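Local coordinates for RabGAP/TBC protein (Chlamydomonas reinhardtii, PDB 4P17), which probably acts as a GTPase-activating protein for small GTPases of the Rab family in the flagellum, though its function is not established, at residues K52-S55 with K59-E62; T71-V76 with T245-W250; V76-S81 with E169-W174; G159-A164 with F173-A178. One frame throughout, in Å; residues are numbered along the deposited sequence. Where two conformers were deposited one is given.

Interaction 1. Residues K52-S55 with K59-E62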
loop_
_atom_site.group_PDB
_atom_site.type_symbol
_atom_site.label_atom_id
_atom_site.label_comp_id
_atom_site.label_asym_id
_atom_site.label_seq_id
_atom_site.Cartn_x
_atom_site.Cartn_y
_atom_site.Cartn_z
ATOM N N LYS A 52 -12.790 -17.607 11.340
ATOM C CA LYS A 52 -11.458 -18.172 11.235
ATOM C C LYS A 52 -10.990 -18.166 9.794
ATOM O O LYS A 52 -11.730 -18.560 8.880
ATOM C CB LYS A 52 -11.434 -19.601 11.790
ATOM N N LEU A 53 -9.762 -17.707 9.582
ATOM C CA LEU A 53 -9.128 -17.837 8.285
ATOM C C LEU A 53 -8.811 -19.303 8.010
ATOM O O LEU A 53 -8.641 -20.076 8.951
ATOM C CB LEU A 53 -7.848 -17.012 8.227
ATOM C CG LEU A 53 -8.009 -15.497 8.300
ATOM C CD1 LEU A 53 -6.656 -14.838 8.461
ATOM C CD2 LEU A 53 -8.700 -14.976 7.052
ATOM N N PRO A 54 -8.713 -19.677 6.724
ATOM C CA PRO A 54 -8.369 -21.038 6.304
ATOM C C PRO A 54 -7.109 -21.554 6.979
ATOM O O PRO A 54 -6.117 -20.826 7.119
ATOM C CB PRO A 54 -8.146 -20.908 4.798
ATOM C CG PRO A 54 -8.817 -19.668 4.394
ATOM C CD PRO A 54 -8.946 -18.785 5.574
ATOM N N SER A 55 -7.164 -22.815 7.387
ATOM C CA SER A 55 -6.035 -23.469 8.008
ATOM C C SER A 55 -4.953 -23.719 6.965
ATOM O O SER A 55 -3.761 -23.571 7.238
ATOM C CB SER A 55 -6.490 -24.778 8.659
ATOM N N LYS A 59 -3.900 -22.368 0.508
ATOM C CA LYS A 59 -5.195 -21.855 0.059
ATOM C C LYS A 59 -5.333 -20.408 0.489
ATOM O O LYS A 59 -5.898 -19.582 -0.239
ATOM C CB LYS A 59 -6.365 -22.676 0.616
ATOM N N LEU A 60 -4.829 -20.088 1.676
ATOM C CA LEU A 60 -4.997 -18.713 2.176
ATOM C C LEU A 60 -4.199 -17.737 1.313
ATOM O O LEU A 60 -4.685 -16.665 0.934
ATOM C CB LEU A 60 -4.570 -18.605 3.635
ATOM C CG LEU A 60 -4.734 -17.246 4.299
ATOM C CD1 LEU A 60 -6.136 -16.665 4.087
ATOM C CD2 LEU A 60 -4.388 -17.317 5.782
ATOM N N LYS A 61 -2.964 -18.113 0.999
ATOM C CA LYS A 61 -2.129 -17.280 0.149
ATOM C C LYS A 61 -2.801 -17.032 -1.204
ATOM O O LYS A 61 -2.846 -15.885 -1.661
ATOM C CB LYS A 61 -0.749 -17.914 -0.035
ATOM C CG LYS A 61 0.243 -17.009 -0.772
ATOM C CD LYS A 61 1.495 -17.778 -1.250
ATOM C CE LYS A 61 2.268 -18.417 -0.109
ATOM N NZ LYS A 61 2.295 -17.589 1.128
ATOM N N GLU A 62 -3.355 -18.087 -1.817
ATOM C CA GLU A 62 -4.087 -17.980 -3.090
ATOM C C GLU A 62 -5.286 -17.018 -3.014
ATOM O O GLU A 62 -5.477 -16.184 -3.891
ATOM C CB GLU A 62 -4.606 -19.358 -3.558
ATOM C CG GLU A 62 -3.544 -20.348 -4.054
ATOM C CD GLU A 62 -4.098 -21.748 -4.369
ATOM O OE1 GLU A 62 -5.327 -21.988 -4.243
ATOM O OE2 GLU A 62 -3.283 -22.618 -4.753
#
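Leu60, on helix 57-65, pushes its forked end into the corner made by Leu53 and Pro54. This is a helix-loop-helix connection in an all-helical fold: the chain leaves helix 27-50, runs through 52-55 and comes round so that helix 57-65 folds back on the loop that leads into it. The main chains are closest at Pro54 and Leu60, whose CA atoms lie 5.8 Å apart. The side chains of these two residues meet at about a right angle, the leucine fork standing across the proline ring. Leu60 CD1 does the touching there, 3.8 Å from Pro54 CD, and it also sits near CG of the same ring. Leu60 has CG anti to its own backbone N (chi1 -178°), a setting that sends both methyls out from the helix toward the loop. The other methyl, CD2, comes up beside the base of Leu53, 4.2 Å from its CB. Leu53 itself carries on past the contact, its isobutyl group reaching Trp75 and Val76 of helix 73-80 and Trp44 of helix 27-50, while Pro54 touches Tyr47 on that same helix and Leu60 leans on Tyr255. Three helices therefore border this small apolar patch, in which Pro54 and Leu60 are buried. The fork is also met at its CD1 branch by the end of Leu53, whose CD2 lies 4.3 Å from Leu60 CD1.

Interaction 2. Residues T71-V76 with T245-W250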
loop_
_atom_site.group_PDB
_atom_site.type_symbol
_atom_site.label_atom_id
_atom_site.label_comp_id
_atom_site.label_asym_id
_atom_site.label_seq_id
_atom_site.Cartn_x
_atom_site.Cartn_y
_atom_site.Cartn_z
ATOM N N THR A 71 -14.688 -5.216 2.647
ATOM C CA THR A 71 -15.322 -5.108 3.955
ATOM C C THR A 71 -14.607 -5.985 4.974
ATOM O O THR A 71 -14.776 -5.776 6.194
ATOM C CB THR A 71 -16.847 -5.443 3.870
ATOM O OG1 THR A 71 -17.512 -5.098 5.097
ATOM C CG2 THR A 71 -17.119 -6.893 3.579
ATOM N N LEU A 72 -13.855 -6.985 4.504
ATOM C CA LEU A 72 -13.061 -7.830 5.390
ATOM C C LEU A 72 -11.631 -7.405 5.569
ATOM O O LEU A 72 -10.861 -8.150 6.160
ATOM C CB LEU A 72 -13.050 -9.284 4.883
ATOM C CG LEU A 72 -14.409 -9.987 4.896
ATOM C CD1 LEU A 72 -14.249 -11.448 4.490
ATOM C CD2 LEU A 72 -15.037 -9.911 6.298
ATOM N N ARG A 73 -11.215 -6.252 5.047
ATOM C CA ARG A 73 -9.792 -6.022 5.103
ATOM C C ARG A 73 -9.391 -5.778 6.564
ATOM O O ARG A 73 -8.340 -6.199 6.968
ATOM C CB ARG A 73 -9.379 -4.906 4.181
ATOM C CG ARG A 73 -9.341 -5.374 2.783
ATOM C CD ARG A 73 -8.992 -4.267 1.787
ATOM N NE ARG A 73 -8.535 -4.869 0.547
ATOM C CZ ARG A 73 -8.977 -4.594 -0.664
ATOM N NH1 ARG A 73 -9.871 -3.617 -0.896
ATOM N NH2 ARG A 73 -8.473 -5.268 -1.684
ATOM N N ASN A 74 -10.244 -5.140 7.359
ATOM C CA ASN A 74 -9.901 -4.936 8.769
ATOM C C ASN A 74 -9.683 -6.314 9.396
ATOM O O ASN A 74 -8.654 -6.552 9.977
ATOM C CB ASN A 74 -10.997 -4.124 9.485
ATOM C CG ASN A 74 -10.575 -3.642 10.873
ATOM O OD1 ASN A 74 -9.772 -4.263 11.528
ATOM N ND2 ASN A 74 -11.148 -2.536 11.322
ATOM N N TRP A 75 -10.629 -7.225 9.206
ATOM C CA TRP A 75 -10.548 -8.577 9.774
ATOM C C TRP A 75 -9.257 -9.307 9.361
ATOM O O TRP A 75 -8.488 -9.818 10.196
ATOM C CB TRP A 75 -11.786 -9.396 9.348
ATOM C CG TRP A 75 -11.840 -10.768 9.929
ATOM C CD1 TRP A 75 -11.802 -11.102 11.247
ATOM C CD2 TRP A 75 -11.960 -12.009 9.204
ATOM N NE1 TRP A 75 -11.891 -12.472 11.395
ATOM C CE2 TRP A 75 -11.983 -13.047 10.155
ATOM C CE3 TRP A 75 -12.057 -12.332 7.859
ATOM C CZ2 TRP A 75 -12.098 -14.385 9.786
ATOM C CZ3 TRP A 75 -12.151 -13.649 7.495
ATOM C CH2 TRP A 75 -12.182 -14.660 8.449
ATOM N N VAL A 76 -9.026 -9.376 8.058
ATOM C CA VAL A 76 -7.888 -10.124 7.541
ATOM C C VAL A 76 -6.553 -9.423 7.769
ATOM O O VAL A 76 -5.592 -10.052 8.163
ATOM C CB VAL A 76 -8.053 -10.380 6.033
ATOM C CG1 VAL A 76 -6.875 -11.151 5.478
ATOM C CG2 VAL A 76 -9.356 -11.123 5.759
ATOM N N THR A 245 -6.510 -0.412 -6.190
ATOM C CA THR A 245 -5.387 -1.187 -6.715
ATOM C C THR A 245 -4.332 -1.291 -5.614
ATOM O O THR A 245 -3.751 -2.363 -5.391
ATOM C CB THR A 245 -4.839 -0.542 -7.956
ATOM O OG1 THR A 245 -5.902 -0.494 -8.908
ATOM C CG2 THR A 245 -3.715 -1.308 -8.527
ATOM N N VAL A 246 -4.099 -0.173 -4.927
ATOM C CA VAL A 246 -3.160 -0.161 -3.806
ATOM C C VAL A 246 -3.536 -1.244 -2.791
ATOM O O VAL A 246 -2.664 -1.999 -2.336
ATOM C CB VAL A 246 -3.126 1.202 -3.077
ATOM C CG1 VAL A 246 -2.194 1.147 -1.860
ATOM C CG2 VAL A 246 -2.685 2.328 -3.984
ATOM N N MET A 247 -4.817 -1.336 -2.442
ATOM C CA MET A 247 -5.227 -2.246 -1.362
ATOM C C MET A 247 -4.982 -3.695 -1.735
ATOM O O MET A 247 -4.734 -4.531 -0.867
ATOM C CB MET A 247 -6.708 -2.082 -1.002
ATOM C CG MET A 247 -7.146 -0.691 -0.768
ATOM S SD MET A 247 -6.336 0.029 0.633
ATOM C CE MET A 247 -7.253 1.590 0.649
ATOM N N ARG A 248 -5.019 -4.016 -3.026
ATOM C CA ARG A 248 -4.686 -5.375 -3.418
ATOM C C ARG A 248 -3.210 -5.676 -3.206
ATOM O O ARG A 248 -2.829 -6.799 -2.804
ATOM C CB ARG A 248 -5.052 -5.617 -4.874
ATOM C CG ARG A 248 -6.530 -5.794 -5.100
ATOM C CD ARG A 248 -7.011 -7.175 -4.668
ATOM N NE ARG A 248 -6.298 -8.251 -5.351
ATOM C CZ ARG A 248 -6.590 -8.667 -6.585
ATOM N NH1 ARG A 248 -7.605 -8.118 -7.258
ATOM N NH2 ARG A 248 -5.889 -9.644 -7.134
ATOM N N THR A 249 -2.359 -4.695 -3.448
ATOM C CA THR A 249 -0.940 -4.874 -3.115
ATOM C C THR A 249 -0.788 -5.077 -1.595
ATOM O O THR A 249 0.007 -5.910 -1.116
ATOM C CB THR A 249 -0.034 -3.700 -3.580
ATOM O OG1 THR A 249 -0.163 -2.566 -2.722
ATOM C CG2 THR A 249 -0.317 -3.286 -5.023
ATOM N N TRP A 250 -1.582 -4.341 -0.843
ATOM C CA TRP A 250 -1.507 -4.405 0.616
ATOM C C TRP A 250 -2.035 -5.731 1.149
ATOM O O TRP A 250 -1.474 -6.302 2.120
ATOM C CB TRP A 250 -2.287 -3.232 1.217
ATOM C CG TRP A 250 -1.574 -1.875 1.098
ATOM C CD1 TRP A 250 -0.465 -1.561 0.296
ATOM C CD2 TRP A 250 -1.911 -0.672 1.805
ATOM N NE1 TRP A 250 -0.117 -0.235 0.499
ATOM C CE2 TRP A 250 -0.995 0.330 1.401
ATOM C CE3 TRP A 250 -2.899 -0.346 2.756
ATOM C CZ2 TRP A 250 -1.042 1.648 1.910
ATOM C CZ3 TRP A 250 -2.941 0.979 3.254
ATOM C CH2 TRP A 250 -2.011 1.943 2.832
#
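Arg73, near the start of helix 73-80, lays its guanidinium across helix 243-256 at Met247 and Arg248, joining two elements of the TBC domain that are far apart in sequence. Ahead of these two, Val246 O accepts both Trp250 N and Thr249 OG1, the hydroxyl at 2.6 Å and in the carbonyl plane, a bond internal to the helix. Met247 then offers CB, which sits 3.4 Å from Arg73 CZ, over the centre of one guanidinium face; the rest of its chain bends off. At Arg248 the aliphatic part comes to the guanidinium edge instead, with CD 3.8 Å from Arg73 NH2. Bends at chi2 and chi3 carry the polar end of Arg248 to Asp300, a salt bridge, and to Arg65 O. One turn beyond Met247, Asp251 forms a salt bridge with Arg73 NH2, while NH1 bonds Tyr16 OH. Chi2 177° and chi3 161° keep Arg73 extended out to NE, spanning the gap. A leucine here would probably leave Asp251 without its charged mate and uncover Met247 CB. With Arg73 NH2 and Arg248 NE 5.2 Å apart, the like charges are probably offset by the two aspartates, Arg248 hydrocarbon meeting the guanidinium edge and Met247 CB its face.

Interaction 3. Residues V76-S81 with E169-W174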
loop_
_atom_site.group_PDB
_atom_site.type_symbol
_atom_site.label_atom_id
_atom_site.label_comp_id
_atom_site.label_asym_id
_atom_site.label_seq_id
_atom_site.Cartn_x
_atom_site.Cartn_y
_atom_site.Cartn_z
ATOM N N VAL A 76 -9.026 -9.376 8.058
ATOM C CA VAL A 76 -7.888 -10.124 7.541
ATOM C C VAL A 76 -6.553 -9.423 7.769
ATOM O O VAL A 76 -5.592 -10.052 8.163
ATOM C CB VAL A 76 -8.053 -10.380 6.033
ATOM C CG1 VAL A 76 -6.875 -11.151 5.478
ATOM C CG2 VAL A 76 -9.356 -11.123 5.759
ATOM N N TRP A 77 -6.466 -8.133 7.450
ATOM C CA TRP A 77 -5.200 -7.442 7.612
ATOM C C TRP A 77 -4.699 -7.460 9.034
ATOM O O TRP A 77 -3.520 -7.620 9.271
ATOM C CB TRP A 77 -5.307 -6.001 7.200
ATOM C CG TRP A 77 -5.402 -5.776 5.751
ATOM C CD1 TRP A 77 -5.413 -6.727 4.757
ATOM C CD2 TRP A 77 -5.507 -4.507 5.099
ATOM N NE1 TRP A 77 -5.538 -6.114 3.525
ATOM C CE2 TRP A 77 -5.608 -4.755 3.718
ATOM C CE3 TRP A 77 -5.576 -3.192 5.552
ATOM C CZ2 TRP A 77 -5.719 -3.723 2.787
ATOM C CZ3 TRP A 77 -5.695 -2.173 4.631
ATOM C CH2 TRP A 77 -5.757 -2.441 3.257
ATOM N N MET A 78 -5.602 -7.203 9.965
ATOM C CA MET A 78 -5.203 -7.066 11.365
ATOM C C MET A 78 -4.683 -8.397 11.903
ATOM O O MET A 78 -3.778 -8.427 12.731
ATOM C CB MET A 78 -6.344 -6.559 12.214
ATOM C CG MET A 78 -6.771 -5.107 11.930
ATOM S SD MET A 78 -5.521 -3.835 12.206
ATOM C CE MET A 78 -5.356 -3.891 13.993
ATOM N N GLU A 79 -5.224 -9.496 11.399
ATOM C CA GLU A 79 -4.725 -10.823 11.784
ATOM C C GLU A 79 -3.445 -11.243 11.030
ATOM O O GLU A 79 -2.421 -11.552 11.644
ATOM C CB GLU A 79 -5.820 -11.873 11.555
ATOM C CG GLU A 79 -5.413 -13.307 11.916
ATOM C CD GLU A 79 -5.131 -13.482 13.391
ATOM O OE1 GLU A 79 -5.498 -12.585 14.184
ATOM O OE2 GLU A 79 -4.530 -14.512 13.757
ATOM N N THR A 80 -3.469 -11.246 9.698
ATOM C CA THR A 80 -2.275 -11.690 8.977
ATOM C C THR A 80 -1.043 -10.791 9.218
ATOM O O THR A 80 0.076 -11.275 9.163
ATOM C CB THR A 80 -2.521 -11.769 7.447
ATOM O OG1 THR A 80 -2.872 -10.481 6.938
ATOM C CG2 THR A 80 -3.634 -12.709 7.123
ATOM N N SER A 81 -1.227 -9.500 9.485
ATOM C CA SER A 81 -0.066 -8.606 9.653
ATOM C C SER A 81 0.600 -8.851 10.993
ATOM O O SER A 81 1.695 -8.405 11.237
ATOM C CB SER A 81 -0.452 -7.145 9.620
ATOM O OG SER A 81 -1.337 -6.871 10.714
ATOM N N GLU A 169 -8.991 4.308 14.132
ATOM C CA GLU A 169 -7.662 4.864 14.353
ATOM C C GLU A 169 -6.745 3.910 15.100
ATOM O O GLU A 169 -5.561 3.831 14.795
ATOM C CB GLU A 169 -7.749 6.173 15.131
ATOM C CG GLU A 169 -8.737 7.149 14.566
ATOM C CD GLU A 169 -8.977 8.297 15.497
ATOM O OE1 GLU A 169 -8.116 8.527 16.385
ATOM O OE2 GLU A 169 -10.020 8.959 15.334
ATOM N N GLU A 170 -7.268 3.223 16.115
ATOM C CA GLU A 170 -6.415 2.322 16.862
ATOM C C GLU A 170 -5.999 1.155 15.969
ATOM O O GLU A 170 -4.856 0.688 16.029
ATOM C CB GLU A 170 -7.101 1.805 18.135
ATOM C CG GLU A 170 -6.273 0.746 18.818
ATOM C CD GLU A 170 -6.668 0.470 20.254
ATOM O OE1 GLU A 170 -7.702 0.985 20.706
ATOM O OE2 GLU A 170 -5.950 -0.293 20.925
ATOM N N ALA A 171 -6.905 0.694 15.116
ATOM C CA ALA A 171 -6.541 -0.365 14.168
ATOM C C ALA A 171 -5.401 0.101 13.251
ATOM O O ALA A 171 -4.446 -0.614 12.976
ATOM C CB ALA A 171 -7.742 -0.771 13.347
ATOM N N ALA A 172 -5.549 1.295 12.755
ATOM C CA ALA A 172 -4.545 1.864 11.868
ATOM C C ALA A 172 -3.207 1.993 12.579
ATOM O O ALA A 172 -2.167 1.669 12.024
ATOM C CB ALA A 172 -5.041 3.197 11.340
ATOM N N PHE A 173 -3.231 2.418 13.844
ATOM C CA PHE A 173 -2.028 2.470 14.648
ATOM C C PHE A 173 -1.333 1.096 14.791
ATOM O O PHE A 173 -0.135 0.973 14.630
ATOM C CB PHE A 173 -2.368 3.033 16.035
ATOM C CG PHE A 173 -1.222 2.975 17.000
ATOM C CD1 PHE A 173 -0.301 4.019 17.072
ATOM C CD2 PHE A 173 -1.096 1.895 17.865
ATOM C CE1 PHE A 173 0.742 3.978 17.974
ATOM C CE2 PHE A 173 -0.031 1.818 18.758
ATOM C CZ PHE A 173 0.869 2.862 18.832
ATOM N N TRP A 174 -2.092 0.041 15.058
ATOM C CA TRP A 174 -1.469 -1.249 15.263
ATOM C C TRP A 174 -1.013 -1.871 13.916
ATOM O O TRP A 174 0.003 -2.582 13.859
ATOM C CB TRP A 174 -2.422 -2.167 16.037
ATOM C CG TRP A 174 -2.508 -1.741 17.460
ATOM C CD1 TRP A 174 -3.596 -1.251 18.120
ATOM C CD2 TRP A 174 -1.438 -1.764 18.415
ATOM N NE1 TRP A 174 -3.272 -0.983 19.441
ATOM C CE2 TRP A 174 -1.950 -1.271 19.637
ATOM C CE3 TRP A 174 -0.099 -2.151 18.352
ATOM C CZ2 TRP A 174 -1.160 -1.163 20.787
ATOM C CZ3 TRP A 174 0.692 -2.010 19.475
ATOM C CH2 TRP A 174 0.152 -1.531 20.684
#
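Met78 makes the apolar part of this contact by folding its thioether end against Ala171 and Trp174. Its chain bends at chi2 (-61°) and chi3 (-68°), which curls the methyl round to the partner helix although the side chain does not set out straight at it. SD lies 4.0 Å from Ala171 CB, and CE reaches the same distance from Trp174 CB. SD and CE each lie 3.5 Å from Ala171 O, a van der Waals approach. An alanine in place of Met78 would lack SD and CE, and is likely to open a gap between Ala171 and the base of Trp174. In the helical TBC fold this packs helix 73-80 on helix 169-183, with Met78 also touching Ala83 and Asn84 of helix 83-88. Two side-chain hydrogen bonds lie inside the segments. Trp174 NE1 donates to Glu170 OE2 at 3.1 Å (152° at the hydrogen); the oxygen accepts with its anti lone pair and lies near the indole plane, which resists ring rotation. Ser81 OG gives a 2.7 Å bond to Trp77 O, tilted from the carbonyl plane. Among aromatics, Phe173 CE2 stands 3.6 Å above the centre of the Trp174 indole, and His90 also meets that ring.

Interaction 4. Residues G159-A164 with F173-A178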
loop_
_atom_site.group_PDB
_atom_site.type_symbol
_atom_site.label_atom_id
_atom_site.label_comp_id
_atom_site.label_asym_id
_atom_site.label_seq_id
_atom_site.Cartn_x
_atom_site.Cartn_y
_atom_site.Cartn_z
ATOM N N GLY A 159 -3.296 7.415 5.980
ATOM C CA GLY A 159 -4.509 7.940 5.397
ATOM C C GLY A 159 -5.273 6.830 4.705
ATOM O O GLY A 159 -6.473 6.678 4.882
ATOM N N LEU A 160 -4.581 6.015 3.916
ATOM C CA LEU A 160 -5.275 4.932 3.248
ATOM C C LEU A 160 -5.628 3.846 4.225
ATOM O O LEU A 160 -6.648 3.205 4.069
ATOM C CB LEU A 160 -4.447 4.375 2.076
ATOM C CG LEU A 160 -5.095 4.434 0.693
ATOM C CD1 LEU A 160 -5.550 5.816 0.328
ATOM C CD2 LEU A 160 -4.057 3.947 -0.334
ATOM N N MET A 161 -4.805 3.635 5.255
ATOM C CA MET A 161 -5.171 2.674 6.275
ATOM C C MET A 161 -6.475 3.094 6.959
ATOM O O MET A 161 -7.381 2.272 7.129
ATOM C CB MET A 161 -4.066 2.531 7.310
ATOM C CG MET A 161 -2.872 1.747 6.853
ATOM S SD MET A 161 -1.791 1.639 8.299
ATOM C CE MET A 161 -0.416 0.693 7.610
ATOM N N LEU A 162 -6.574 4.371 7.321
ATOM C CA LEU A 162 -7.807 4.866 7.949
ATOM C C LEU A 162 -9.042 4.592 7.077
ATOM O O LEU A 162 -10.050 4.094 7.550
ATOM C CB LEU A 162 -7.684 6.354 8.275
ATOM C CG LEU A 162 -6.808 6.714 9.483
ATOM C CD1 LEU A 162 -6.609 8.224 9.540
ATOM C CD2 LEU A 162 -7.381 6.185 10.802
ATOM N N VAL A 163 -8.939 4.878 5.787
ATOM C CA VAL A 163 -10.087 4.703 4.917
ATOM C C VAL A 163 -10.426 3.217 4.733
ATOM O O VAL A 163 -11.601 2.846 4.732
ATOM C CB VAL A 163 -9.852 5.383 3.551
ATOM C CG1 VAL A 163 -10.964 5.082 2.623
ATOM C CG2 VAL A 163 -9.739 6.908 3.714
ATOM N N ALA A 164 -9.410 2.371 4.571
ATOM C CA ALA A 164 -9.628 0.929 4.372
ATOM C C ALA A 164 -10.145 0.251 5.622
ATOM O O ALA A 164 -10.763 -0.811 5.527
ATOM C CB ALA A 164 -8.333 0.248 3.928
ATOM N N PHE A 173 -3.231 2.418 13.844
ATOM C CA PHE A 173 -2.028 2.470 14.648
ATOM C C PHE A 173 -1.333 1.096 14.791
ATOM O O PHE A 173 -0.135 0.973 14.630
ATOM C CB PHE A 173 -2.368 3.033 16.035
ATOM C CG PHE A 173 -1.222 2.975 17.000
ATOM C CD1 PHE A 173 -0.301 4.019 17.072
ATOM C CD2 PHE A 173 -1.096 1.895 17.865
ATOM C CE1 PHE A 173 0.742 3.978 17.974
ATOM C CE2 PHE A 173 -0.031 1.818 18.758
ATOM C CZ PHE A 173 0.869 2.862 18.832
ATOM N N TRP A 174 -2.092 0.041 15.058
ATOM C CA TRP A 174 -1.469 -1.249 15.263
ATOM C C TRP A 174 -1.013 -1.871 13.916
ATOM O O TRP A 174 0.003 -2.582 13.859
ATOM C CB TRP A 174 -2.422 -2.167 16.037
ATOM C CG TRP A 174 -2.508 -1.741 17.460
ATOM C CD1 TRP A 174 -3.596 -1.251 18.120
ATOM C CD2 TRP A 174 -1.438 -1.764 18.415
ATOM N NE1 TRP A 174 -3.272 -0.983 19.441
ATOM C CE2 TRP A 174 -1.950 -1.271 19.637
ATOM C CE3 TRP A 174 -0.099 -2.151 18.352
ATOM C CZ2 TRP A 174 -1.160 -1.163 20.787
ATOM C CZ3 TRP A 174 0.692 -2.010 19.475
ATOM C CH2 TRP A 174 0.152 -1.531 20.684
ATOM N N LEU A 175 -1.714 -1.553 12.838
ATOM C CA LEU A 175 -1.298 -2.041 11.510
ATOM C C LEU A 175 -0.012 -1.335 11.066
ATOM O O LEU A 175 0.879 -1.964 10.497
ATOM C CB LEU A 175 -2.416 -1.858 10.482
ATOM C CG LEU A 175 -2.196 -2.451 9.081
ATOM C CD1 LEU A 175 -2.187 -3.998 9.063
ATOM C CD2 LEU A 175 -3.304 -1.966 8.156
ATOM N N LEU A 176 0.080 -0.032 11.323
ATOM C CA LEU A 176 1.292 0.720 11.055
ATOM C C LEU A 176 2.466 0.120 11.871
ATOM O O LEU A 176 3.562 -0.075 11.358
ATOM C CB LEU A 176 1.074 2.195 11.394
ATOM C CG LEU A 176 2.282 3.106 11.156
ATOM C CD1 LEU A 176 2.651 3.188 9.662
ATOM C CD2 LEU A 176 2.005 4.488 11.718
ATOM N N ALA A 177 2.236 -0.185 13.153
ATOM C CA ALA A 177 3.281 -0.800 13.965
ATOM C C ALA A 177 3.734 -2.127 13.363
ATOM O O ALA A 177 4.939 -2.380 13.201
ATOM C CB ALA A 177 2.780 -1.029 15.398
ATOM N N ALA A 178 2.775 -2.983 13.026
ATOM C CA ALA A 178 3.118 -4.263 12.404
ATOM C C ALA A 178 3.945 -4.057 11.131
ATOM O O ALA A 178 4.933 -4.732 10.902
ATOM C CB ALA A 178 1.864 -5.055 12.112
#
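This is a buried helix-to-helix contact of apolar side chains, in which Met161 of helix 153-164 bears on Leu175 and Leu176 of the next helix in the chain, 169-183, in the interior of the TBC domain. A single methionine supplies everything from its side. Its chain runs straight beyond CG, with chi2 at -176° and chi3 at 180°, and so drives the methyl between the two leucines like a rod. Along the way it crosses the Leu175 side chain obliquely: Met161 SD passes 3.9 Å from Leu175 CD2, and CE ends as near to Leu175 CG. The tip also lies on the main chain of the partner helix, CE being 3.8 Å from Leu176 N. Leu176 adds a looser flank, its CB 4.3 Å from Met161 SD. Leu175 has other neighbours too: Trp77 and Met78 of helix 73-80 touch it, while Trp250 of helix 243-256 packs on Met161. Helices from three parts of the sequence thus gather round the pair. Thioether and hydrocarbon make up the side-chain part, with the methyl also on backbone, so attraction comes from dispersion and burial of apolar surface, and depends on how well the shapes fit rather than on any bond's direction.

Interactions 2, 3 and 4 belong to the interior of the TBC domain, whereas interaction 1 lies farther out, its centre about 21 Å from the centre of the chain, though still largely buried. Interactions 2 and 3 share helix 73-80, and interactions 3 and 4 share helix 169-183. Trp77 helps tie the three together: its CH2 packs 3.6 Å from Trp250 CE3, and its CZ3 lies 3.6 Å from Ala164 CB. Leu53 brings interaction 1 against the same helix 73-80, its CD2 3.7 Å from Trp75 CZ3. Apolar side chains carry interactions 1, 3 and 4; interaction 2 alone brings a charged group into the contact, paired with aspartate.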